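Local coordinates for 2-c-methyl-d-erythritol 2,4-cyclodiphosphate synthase (Plasmodium falciparum, PDB 4C82), which probably catalyses cyclisation of a CDP-linked methylerythritol phosphate to 2-C-methyl-D-erythritol 2,4-cyclodiphosphate with release of CMP, a step of non-mevalonate isoprenoid synthesis, at residues Asn122-Val127 against Lys157-Leu162. The protein carries 1 engineered substitution. Residues are numbered along the deposited sequence; the frame is centred on the assembly and turned at random.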
ATOM      1  N   ASN A 122       3.848  -3.627   7.233  1.00 19.70           N
ATOM      2  CA  ASN A 122       4.483  -4.615   6.372  1.00 21.27           C
ATOM      3  C   ASN A 122       5.888  -4.117   6.217  1.00 21.12           C
ATOM      4  O   ASN A 122       6.108  -3.075   5.552  1.00 20.88           O
ATOM      5  CB  ASN A 122       3.803  -4.565   4.960  1.00 26.16           C
ATOM      6  CG  ASN A 122       2.502  -5.362   4.914  1.00 28.96           C
ATOM      7  OD1 ASN A 122       2.482  -6.474   5.389  1.00 29.35           O
ATOM      8  ND2 ASN A 122       1.430  -4.807   4.351  1.00 29.84           N
ATOM      9  N   VAL A 123       6.830  -4.808   6.831  1.00 21.21           N
ATOM     10  CA  VAL A 123       8.254  -4.451   6.646  1.00 24.27           C
ATOM     11  C   VAL A 123       8.743  -5.339   5.467  1.00 26.62           C
ATOM     12  O   VAL A 123       8.539  -6.582   5.469  1.00 28.29           O
ATOM     13  CB  VAL A 123       8.994  -4.801   7.943  1.00 26.64           C
ATOM     14  CG1 VAL A 123      10.492  -4.488   7.864  1.00 28.75           C
ATOM     15  CG2 VAL A 123       8.300  -4.143   9.135  1.00 26.51           C
ATOM     16  N   ILE A 124       9.343  -4.719   4.448  1.00 22.83           N
ATOM     17  CA  ILE A 124       9.808  -5.469   3.267  1.00 23.00           C
ATOM     18  C   ILE A 124      11.331  -5.335   3.347  1.00 24.86           C
ATOM     19  O   ILE A 124      11.932  -4.235   3.126  1.00 23.76           O
ATOM     20  CB  ILE A 124       9.243  -4.883   1.953  1.00 24.56           C
ATOM     21  CG1 ILE A 124       7.685  -4.725   2.093  1.00 24.13           C
ATOM     22  CG2 ILE A 124       9.654  -5.782   0.748  1.00 23.68           C
ATOM     23  CD1 ILE A 124       6.908  -4.205   0.839  1.00 21.11           C
ATOM     24  N   ALA A 125      11.915  -6.434   3.738  1.00 23.56           N
ATOM     25  CA  ALA A 125      13.312  -6.464   4.221  1.00 28.61           C
ATOM     26  C   ALA A 125      13.833  -7.865   3.966  1.00 26.36           C
ATOM     27  O   ALA A 125      13.245  -8.824   4.420  1.00 26.82           O
ATOM     28  CB  ALA A 125      13.363  -6.171   5.711  1.00 23.48           C
ATOM     29  N   GLN A 126      14.963  -7.975   3.287  1.00 30.43           N
ATOM     30  CA  GLN A 126      15.657  -9.268   3.121  1.00 31.53           C
ATOM     31  C   GLN A 126      16.272  -9.650   4.462  1.00 32.84           C
ATOM     32  O   GLN A 126      16.188 -10.788   4.857  1.00 32.25           O
ATOM     33  CB  GLN A 126      16.737  -9.219   1.976  1.00 32.89           C
ATOM     34  CG  GLN A 126      17.127 -10.592   1.425  1.00 34.41           C
ATOM     35  CD  GLN A 126      15.984 -11.369   0.815  1.00 29.41           C
ATOM     36  OE1 GLN A 126      15.175 -10.818   0.065  1.00 29.41           O
ATOM     37  NE2 GLN A 126      15.932 -12.680   1.089  1.00 27.55           N
ATOM     38  N   VAL A 127      16.833  -8.684   5.184  1.00 33.92           N
ATOM     39  CA  VAL A 127      17.289  -8.845   6.588  1.00 33.74           C
ATOM     40  C   VAL A 127      16.947  -7.551   7.370  1.00 33.79           C
ATOM     41  O   VAL A 127      16.936  -6.483   6.775  1.00 33.92           O
ATOM     42  CB  VAL A 127      18.819  -9.036   6.679  1.00 36.62           C
ATOM     43  CG1 VAL A 127      19.242 -10.333   5.986  1.00 44.05           C
ATOM     44  CG2 VAL A 127      19.506  -7.836   6.069  1.00 41.57           C
ATOM     45  N   LYS A 157       8.365  -9.315   5.256  1.00 23.91           N
ATOM     46  CA  LYS A 157       8.329 -10.046   4.020  1.00 23.54           C
ATOM     47  C   LYS A 157       9.662  -9.891   3.427  1.00 23.85           C
ATOM     48  O   LYS A 157      10.119  -8.779   3.307  1.00 22.56           O
ATOM     49  CB  LYS A 157       7.295  -9.439   3.060  1.00 28.82           C
ATOM     50  CG  LYS A 157       5.848  -9.975   3.328  1.00 39.75           C
ATOM     51  CD  LYS A 157       5.725 -11.461   2.905  1.00 48.41           C
ATOM     52  CE  LYS A 157       6.418 -11.736   1.543  1.00 57.35           C
ATOM     53  NZ  LYS A 157       6.150 -13.099   0.979  1.00 62.38           N
ATOM     54  N   THR A 158      10.282 -10.990   3.020  1.00 22.74           N
ATOM     55  CA  THR A 158      11.489 -10.939   2.188  1.00 23.45           C
ATOM     56  C   THR A 158      11.180 -10.673   0.699  1.00 24.54           C
ATOM     57  O   THR A 158      10.021 -10.493   0.291  1.00 23.46           O
ATOM     58  CB  THR A 158      12.252 -12.293   2.326  1.00 22.69           C
ATOM     59  OG1 THR A 158      11.327 -13.350   2.100  1.00 24.39           O
ATOM     60  CG2 THR A 158      12.747 -12.460   3.744  1.00 21.51           C
ATOM     61  N   HIS A 159      12.225 -10.567  -0.133  1.00 22.54           N
ATOM     62  CA  HIS A 159      11.984  -9.987  -1.440  1.00 23.50           C
ATOM     63  C   HIS A 159      12.752 -10.838  -2.412  1.00 23.25           C
ATOM     64  O   HIS A 159      13.363 -10.298  -3.360  1.00 22.32           O
ATOM     65  CB  HIS A 159      12.476  -8.520  -1.475  1.00 22.88           C
ATOM     66  CG  HIS A 159      11.973  -7.702  -2.669  1.00 24.70           C
ATOM     67  ND1 HIS A 159      12.703  -7.552  -3.803  1.00 21.38           N
ATOM     68  CD2 HIS A 159      10.818  -6.920  -2.838  1.00 23.13           C
ATOM     69  CE1 HIS A 159      12.032  -6.797  -4.703  1.00 24.18           C
ATOM     70  NE2 HIS A 159      10.870  -6.397  -4.109  1.00 25.87           N
ATOM     71  N   GLU A 160      12.866 -12.135  -2.110  1.00 22.09           N
ATOM     72  CA  GLU A 160      13.332 -13.118  -3.154  1.00 24.47           C
ATOM     73  C   GLU A 160      14.785 -12.900  -3.599  1.00 27.44           C
ATOM     74  O   GLU A 160      15.194 -13.326  -4.708  1.00 27.64           O
ATOM     75  CB  GLU A 160      12.373 -13.065  -4.351  1.00 28.36           C
ATOM     76  CG  GLU A 160      10.911 -13.393  -3.973  1.00 28.56           C
ATOM     77  CD  GLU A 160      10.757 -14.893  -3.665  1.00 36.15           C
ATOM     78  OE1 GLU A 160      10.890 -15.694  -4.588  1.00 42.98           O
ATOM     79  OE2 GLU A 160      10.534 -15.271  -2.507  1.00 39.22           O
ATOM     80  N   LYS A 161      15.535 -12.166  -2.768  1.00 26.91           N
ATOM     81  CA  LYS A 161      16.885 -11.728  -3.066  1.00 29.70           C
ATOM     82  C   LYS A 161      17.005 -11.034  -4.397  1.00 32.13           C
ATOM     83  O   LYS A 161      18.087 -11.070  -5.016  1.00 29.77           O
ATOM     84  CB  LYS A 161      17.919 -12.927  -3.073  1.00 34.28           C
ATOM     85  CG  LYS A 161      17.688 -13.961  -2.003  1.00 36.22           C
ATOM     86  CD  LYS A 161      18.947 -14.776  -1.710  1.00 38.16           C
ATOM     87  CE  LYS A 161      18.856 -15.355  -0.313  1.00 45.83           C
ATOM     88  NZ  LYS A 161      20.217 -15.652   0.240  1.00 57.07           N
ATOM     89  N   LEU A 162      15.933 -10.382  -4.849  1.00 30.64           N
ATOM     90  CA  LEU A 162      15.952  -9.602  -6.074  1.00 29.93           C
ATOM     91  C   LEU A 162      15.808  -8.109  -5.771  1.00 32.73           C
ATOM     92  O   LEU A 162      15.118  -7.710  -4.807  1.00 22.73           O
ATOM     93  CB  LEU A 162      14.738 -10.002  -6.958  1.00 31.71           C
ATOM     94  CG  LEU A 162      14.763 -11.451  -7.457  1.00 32.71           C
ATOM     95  CD1 LEU A 162      13.443 -11.704  -8.158  1.00 32.61           C
ATOM     96  CD2 LEU A 162      15.948 -11.725  -8.394  1.00 36.94           C
TER
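Gln126 reaches across to the turn after Lys157 and offers OE1 to two backbone donors. His159 N lies 3.0 Å from Gln126 OE1 and Lys161 N 3.2 Å from the same oxygen; they approach from opposite faces of the amide plane, the backbone N-H of Lys161 standing well above it. With CG anti to the backbone N (chi1 -159°) and a bend at chi2 (60°), the chain carries the amide to the turn, its oxygen between the two N-H groups, where Gln126 NE2 packs 3.8 Å from Lys161 CG and Thr158 CB also meets the amide. Upstream, the ends of strands 114-124 and 152-157 run parallel: Val123 O accepts from Lys157 N (2.7 Å), and Ala125 N gives to Lys157 O (3.0 Å), bracketing the Ile124-Lys157 bridge. Ile124 CG2 meets the His159 ring obliquely at CD2 (3.9 Å). Within the type I' turn, His159 ND1 donates to Leu162 O (2.6 Å), fixing the ring's rotation. The His159 side chain lies about 3 Å from a bound zinc ion. Beyond the contact, Lys157 NZ forms a salt bridge with Asp15 of the second subunit, whose Ile16 packs on His159. One glutamine oxygen thus bridges two turn amides, tying this subunit-facing, zinc-adjacent loop to the segment that follows strand 114-124.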